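Alcohol dehydrogenase IV (Corynebacterium glutamicum, PDB 3IV7) probably acts as an NAD-dependent, metal-binding maleylacetate reductase of the iron-containing alcohol dehydrogenase family. Local coordinates at residues F27-V32 with A56-V61; A38-I43 with L91-G96. All blocks are in the same frame, centred on the assembly; numbering follows the deposited sequence.

Interaction 1. Residues F27-V32 with A56-V61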
loop_
_atom_site.group_PDB
_atom_site.type_symbol
_atom_site.label_atom_id
_atom_site.label_comp_id
_atom_site.label_asym_id
_atom_site.label_seq_id
_atom_site.Cartn_x
_atom_site.Cartn_y
_atom_site.Cartn_z
ATOM N N PHE A 27 21.330 1.368 8.148
ATOM C CA PHE A 27 20.176 2.065 7.592
ATOM C C PHE A 27 20.031 3.484 8.153
ATOM O O PHE A 27 19.630 4.424 7.416
ATOM C CB PHE A 27 18.867 1.326 7.871
ATOM C CG PHE A 27 18.648 0.074 7.052
ATOM C CD1 PHE A 27 19.049 -0.015 5.736
ATOM C CD2 PHE A 27 17.874 -0.946 7.563
ATOM C CE1 PHE A 27 18.781 -1.165 5.002
ATOM C CE2 PHE A 27 17.596 -2.073 6.821
ATOM C CZ PHE A 27 18.051 -2.183 5.555
ATOM N N LEU A 28 20.252 3.641 9.466
ATOM C CA LEU A 28 20.120 4.970 10.094
ATOM C C LEU A 28 21.139 5.898 9.507
ATOM O O LEU A 28 20.826 7.047 9.193
ATOM C CB LEU A 28 20.265 4.899 11.616
ATOM C CG LEU A 28 20.072 6.229 12.393
ATOM C CD1 LEU A 28 18.749 6.942 12.003
ATOM C CD2 LEU A 28 20.113 6.004 13.894
ATOM N N LYS A 29 22.371 5.399 9.340
ATOM C CA LYS A 29 23.426 6.192 8.718
ATOM C C LYS A 29 22.974 6.662 7.320
ATOM O O LYS A 29 23.006 7.835 7.014
ATOM C CB LYS A 29 24.742 5.379 8.610
ATOM C CG LYS A 29 25.862 6.077 7.759
ATOM C CD LYS A 29 27.248 5.464 8.017
ATOM C CE LYS A 29 28.389 6.300 7.388
ATOM N NZ LYS A 29 28.370 6.254 5.882
ATOM N N GLN A 30 22.536 5.712 6.508
ATOM C CA GLN A 30 22.070 5.979 5.153
ATOM C C GLN A 30 20.972 7.026 5.156
ATOM O O GLN A 30 20.996 7.985 4.370
ATOM C CB GLN A 30 21.578 4.665 4.552
ATOM C CG GLN A 30 21.233 4.682 3.103
ATOM C CD GLN A 30 20.691 3.335 2.633
ATOM O OE1 GLN A 30 21.075 2.288 3.156
ATOM N NE2 GLN A 30 19.772 3.362 1.655
ATOM N N GLU A 31 20.037 6.891 6.091
ATOM C CA GLU A 31 18.894 7.801 6.168
ATOM C C GLU A 31 19.307 9.228 6.579
ATOM O O GLU A 31 18.847 10.211 5.986
ATOM C CB GLU A 31 17.837 7.203 7.128
ATOM C CG GLU A 31 16.627 7.946 7.274
ATOM C CD GLU A 31 15.769 7.976 6.021
ATOM O OE1 GLU A 31 16.051 7.277 5.052
ATOM O OE2 GLU A 31 14.826 8.743 6.018
ATOM N N VAL A 32 20.205 9.338 7.553
ATOM C CA VAL A 32 20.681 10.631 7.997
ATOM C C VAL A 32 21.515 11.343 6.910
ATOM O O VAL A 32 21.445 12.593 6.735
ATOM C CB VAL A 32 21.545 10.486 9.250
ATOM C CG1 VAL A 32 22.252 11.792 9.560
ATOM C CG2 VAL A 32 20.695 10.022 10.432
ATOM N N ALA A 56 22.466 4.152 16.993
ATOM C CA ALA A 56 22.974 5.404 16.441
ATOM C C ALA A 56 24.524 5.481 16.407
ATOM O O ALA A 56 25.074 6.571 16.278
ATOM C CB ALA A 56 22.412 6.577 17.234
ATOM N N SER A 57 25.211 4.330 16.521
ATOM C CA SER A 57 26.673 4.305 16.602
ATOM C C SER A 57 27.374 4.755 15.313
ATOM O O SER A 57 28.551 5.079 15.337
ATOM C CB SER A 57 27.176 2.906 16.983
ATOM O OG SER A 57 26.805 1.964 15.991
ATOM N N GLU A 58 26.664 4.765 14.199
ATOM C CA GLU A 58 27.260 5.213 12.958
ATOM C C GLU A 58 26.869 6.634 12.595
ATOM O O GLU A 58 27.178 7.090 11.487
ATOM C CB GLU A 58 26.904 4.273 11.811
ATOM C CG GLU A 58 27.247 2.806 12.047
ATOM C CD GLU A 58 27.186 1.997 10.777
ATOM O OE1 GLU A 58 27.700 2.480 9.747
ATOM O OE2 GLU A 58 26.608 0.891 10.794
ATOM N N ILE A 59 26.202 7.350 13.511
ATOM C CA ILE A 59 25.862 8.757 13.266
ATOM C C ILE A 59 26.245 9.661 14.414
ATOM O O ILE A 59 26.552 9.198 15.512
ATOM C CB ILE A 59 24.334 8.962 12.954
ATOM C CG1 ILE A 59 23.442 8.558 14.152
ATOM C CG2 ILE A 59 23.939 8.197 11.714
ATOM C CD1 ILE A 59 21.921 9.079 14.007
ATOM N N GLU A 60 26.219 10.966 14.151
ATOM C CA GLU A 60 26.447 11.958 15.173
ATOM C C GLU A 60 25.087 12.314 15.748
ATOM O O GLU A 60 24.143 12.554 15.007
ATOM C CB GLU A 60 27.087 13.231 14.587
ATOM C CG GLU A 60 28.309 13.017 13.649
ATOM C CD GLU A 60 29.573 12.632 14.386
ATOM O OE1 GLU A 60 29.481 12.002 15.461
ATOM O OE2 GLU A 60 30.671 12.949 13.873
ATOM N N VAL A 61 24.994 12.349 17.062
ATOM C CA VAL A 61 23.755 12.642 17.724
ATOM C C VAL A 61 23.916 13.892 18.552
ATOM O O VAL A 61 24.790 13.957 19.420
ATOM C CB VAL A 61 23.340 11.502 18.612
ATOM C CG1 VAL A 61 22.184 11.930 19.522
ATOM C CG2 VAL A 61 22.944 10.251 17.741
#
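The Glu58 carboxylate meets Lys29 at one corner only: CD of Lys29 stands 3.5 Å from OE1 of Glu58, approaching on a slant from above the carboxylate plane, while OE2 is hydrogen-bonded to Ser25 OG. A second flat group, the peptide carbonyl of Glu58, lies against the same methylenes, with its O 3.8 Å from Lys29 CD. The two side chains cross nearly at right angles. What touches is aliphatic carbon, against the oxygens and also against Glu58 CB, not a charge pair, because Lys29 NZ turns away at the end of its chain to a salt bridge with Glu33 and stays 5.4 Å from Glu58 OE1.

Inward from this polar rim sits Ile59. A chi1 of 63° places CG1 between its backbone N and carbonyl carbon, which sends the two branches to different places on the helix. CG2 comes down on the backbone, 3.6 Å from Lys29 CA, and also meets Val32 CG2. CD1 reaches 3.6 Å to Leu28 CD2 and 3.9 Å to Val32 CG2.

Helix 24-35 packs on one face of the parallel sheet of a Rossmann-like nucleotide-binding domain, as in relatives of this family, and 56-61 is the link from helix 49-55 to the outer strand 63-65. That link starts with a type I turn from Ala56 to Ile59, closed by the bond from Ile59 N to Ala56 O (3.1 Å).

At the start of the turn, Leu28 CD2 lies over Ala56, 3.9 Å from its CA and a little farther from its CB. Leu28 reaches the turn with CG anti to its own N (chi1 -177°), and its side chain crosses that of Ile59 almost perpendicularly. Deeper in, Leu28 touches Ile153 and Ile59 rests on Val40.

Interaction 2. Residues A38-I43 with L91-G96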
loop_
_atom_site.group_PDB
_atom_site.type_symbol
_atom_site.label_atom_id
_atom_site.label_comp_id
_atom_site.label_asym_id
_atom_site.label_seq_id
_atom_site.Cartn_x
_atom_site.Cartn_y
_atom_site.Cartn_z
ATOM N N ALA A 38 21.981 17.478 10.232
ATOM C CA ALA A 38 23.157 17.915 10.995
ATOM C C ALA A 38 22.963 17.942 12.513
ATOM O O ALA A 38 23.934 18.145 13.255
ATOM C CB ALA A 38 23.615 19.326 10.504
ATOM N N LYS A 39 21.719 17.774 12.986
ATOM C CA LYS A 39 21.440 17.872 14.422
ATOM C C LYS A 39 20.337 16.929 14.826
ATOM O O LYS A 39 19.197 17.337 15.033
ATOM C CB LYS A 39 21.087 19.307 14.812
ATOM C CG LYS A 39 22.239 20.293 14.651
ATOM C CD LYS A 39 22.174 21.417 15.659
ATOM C CE LYS A 39 22.711 20.983 17.024
ATOM N NZ LYS A 39 22.827 22.138 17.959
ATOM N N VAL A 40 20.728 15.669 14.997
ATOM C CA VAL A 40 19.859 14.589 15.271
ATOM C C VAL A 40 19.534 14.473 16.760
ATOM O O VAL A 40 20.420 14.561 17.625
ATOM C CB VAL A 40 20.513 13.253 14.827
ATOM C CG1 VAL A 40 19.581 12.064 15.124
ATOM C CG2 VAL A 40 20.904 13.295 13.329
HETATM N N MSE A 41 18.263 14.249 17.046
HETATM C CA MSE A 41 17.805 13.989 18.397
HETATM C C MSE A 41 17.306 12.559 18.471
HETATM O O MSE A 41 16.395 12.173 17.733
HETATM C CB MSE A 41 16.692 14.954 18.765
HETATM C CG MSE A 41 16.053 14.759 20.185
HETATM SE SE MSE A 41 14.749 16.188 20.477
HETATM C CE MSE A 41 14.051 15.745 22.231
ATOM N N VAL A 42 17.921 11.760 19.345
ATOM C CA VAL A 42 17.488 10.377 19.563
ATOM C C VAL A 42 16.628 10.309 20.835
ATOM O O VAL A 42 17.009 10.816 21.909
ATOM C CB VAL A 42 18.681 9.405 19.677
ATOM C CG1 VAL A 42 18.211 8.031 20.076
ATOM C CG2 VAL A 42 19.442 9.327 18.340
ATOM N N ILE A 43 15.467 9.703 20.698
ATOM C CA ILE A 43 14.503 9.613 21.775
ATOM C C ILE A 43 14.359 8.155 22.131
ATOM O O ILE A 43 14.021 7.334 21.275
ATOM C CB ILE A 43 13.115 10.185 21.335
ATOM C CG1 ILE A 43 13.235 11.653 20.991
ATOM C CG2 ILE A 43 12.053 9.956 22.435
ATOM C CD1 ILE A 43 12.189 12.148 20.052
ATOM N N LEU A 91 16.296 16.480 12.923
ATOM C CA LEU A 91 15.757 15.141 12.718
ATOM C C LEU A 91 15.456 14.517 14.061
ATOM O O LEU A 91 16.246 14.651 15.008
ATOM C CB LEU A 91 16.755 14.271 11.947
ATOM C CG LEU A 91 16.296 12.859 11.520
ATOM C CD1 LEU A 91 15.174 12.944 10.524
ATOM C CD2 LEU A 91 17.477 12.071 10.938
ATOM N N LEU A 92 14.283 13.882 14.157
ATOM C CA LEU A 92 13.899 13.072 15.314
ATOM C C LEU A 92 14.122 11.601 14.994
ATOM O O LEU A 92 13.707 11.122 13.927
ATOM C CB LEU A 92 12.404 13.273 15.637
ATOM C CG LEU A 92 11.948 14.696 15.944
ATOM C CD1 LEU A 92 10.434 14.758 16.133
ATOM C CD2 LEU A 92 12.664 15.198 17.144
ATOM N N VAL A 93 14.793 10.882 15.892
ATOM C CA VAL A 93 14.946 9.442 15.744
ATOM C C VAL A 93 14.437 8.787 17.026
ATOM O O VAL A 93 14.876 9.129 18.099
ATOM C CB VAL A 93 16.449 8.987 15.489
ATOM C CG1 VAL A 93 16.493 7.486 15.293
ATOM C CG2 VAL A 93 17.085 9.725 14.260
ATOM N N CYS A 94 13.464 7.880 16.918
ATOM C CA CYS A 94 12.951 7.244 18.113
ATOM C C CYS A 94 13.193 5.774 18.098
ATOM O O CYS A 94 12.980 5.113 17.092
ATOM C CB CYS A 94 11.462 7.574 18.328
ATOM S SG CYS A 94 10.369 7.334 16.872
ATOM N N VAL A 95 13.689 5.255 19.217
ATOM C CA VAL A 95 14.000 3.843 19.331
ATOM C C VAL A 95 13.229 3.255 20.513
ATOM O O VAL A 95 13.510 3.576 21.674
ATOM C CB VAL A 95 15.474 3.649 19.564
ATOM C CG1 VAL A 95 15.802 2.129 19.578
ATOM C CG2 VAL A 95 16.292 4.432 18.495
ATOM N N GLY A 96 12.229 2.447 20.219
ATOM C CA GLY A 96 11.430 1.873 21.250
ATOM C C GLY A 96 10.023 1.602 20.822
ATOM O O GLY A 96 9.727 1.501 19.628
#
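Val40 and Val93 form the tight spot on one face of this strand pair: CG1 of Val40 is 3.5 Å from CG2 of Val93, and Val42 CG2 lies 4.1 Å from Val93 CB. On the other face Met41, a selenomethionine here, runs fully extended beside Leu92, pointing the same way, with SE 4.1 Å from Leu92 CD2. Ile43 CD1 meets that same leucine methyl.

Between the faces, four nearly straight backbone bonds join the parallel strands in alternation: Met41 N to Leu91 O, Val93 N to Met41 O (2.8 Å), Ile43 N to Val93 O (2.7 Å) and Val95 N to Ile43 O. The strands twist by 21°. Toward the start of 38-43 the contact turns polar, where the Asp90 carboxylate accepts bonds from Ala38 N and Lys39 N. At the far end the chain leaves the sheet at Gly96, opening the glycine-rich turn that in relatives receives the dinucleotide pyrophosphate.

Strand 63-65 bonds to the outer edge of 40-43, and strand 115-119 flanks 91-96; helix 98-111 packs on Ile43, Leu92 and Cys94, helix 24-35 on the other face.

In the fold
Interaction 2 is a buried pair of strands within the sheet, interaction 1 a helix-to-loop contact on one face of it, partly open to solvent; their centres lie about 10 Å apart. Backbone hydrogen bonds hold the two strands of interaction 2, whereas interaction 1 has none across it and depends on apolar side chains bordered by Lys29 and Glu58. The two meet on the face carrying Val40, Val42, Leu91 and Val93: Val32 CG2 touches Leu91 CD2 at 3.8 Å, and Val61 CG2 touches Val42 CG2 at 3.7 Å. Their segments alternate along the chain: helix 24-35 is followed, after a short loop, by strand 40-43, and the loop meeting the helix goes on to pair beside that strand.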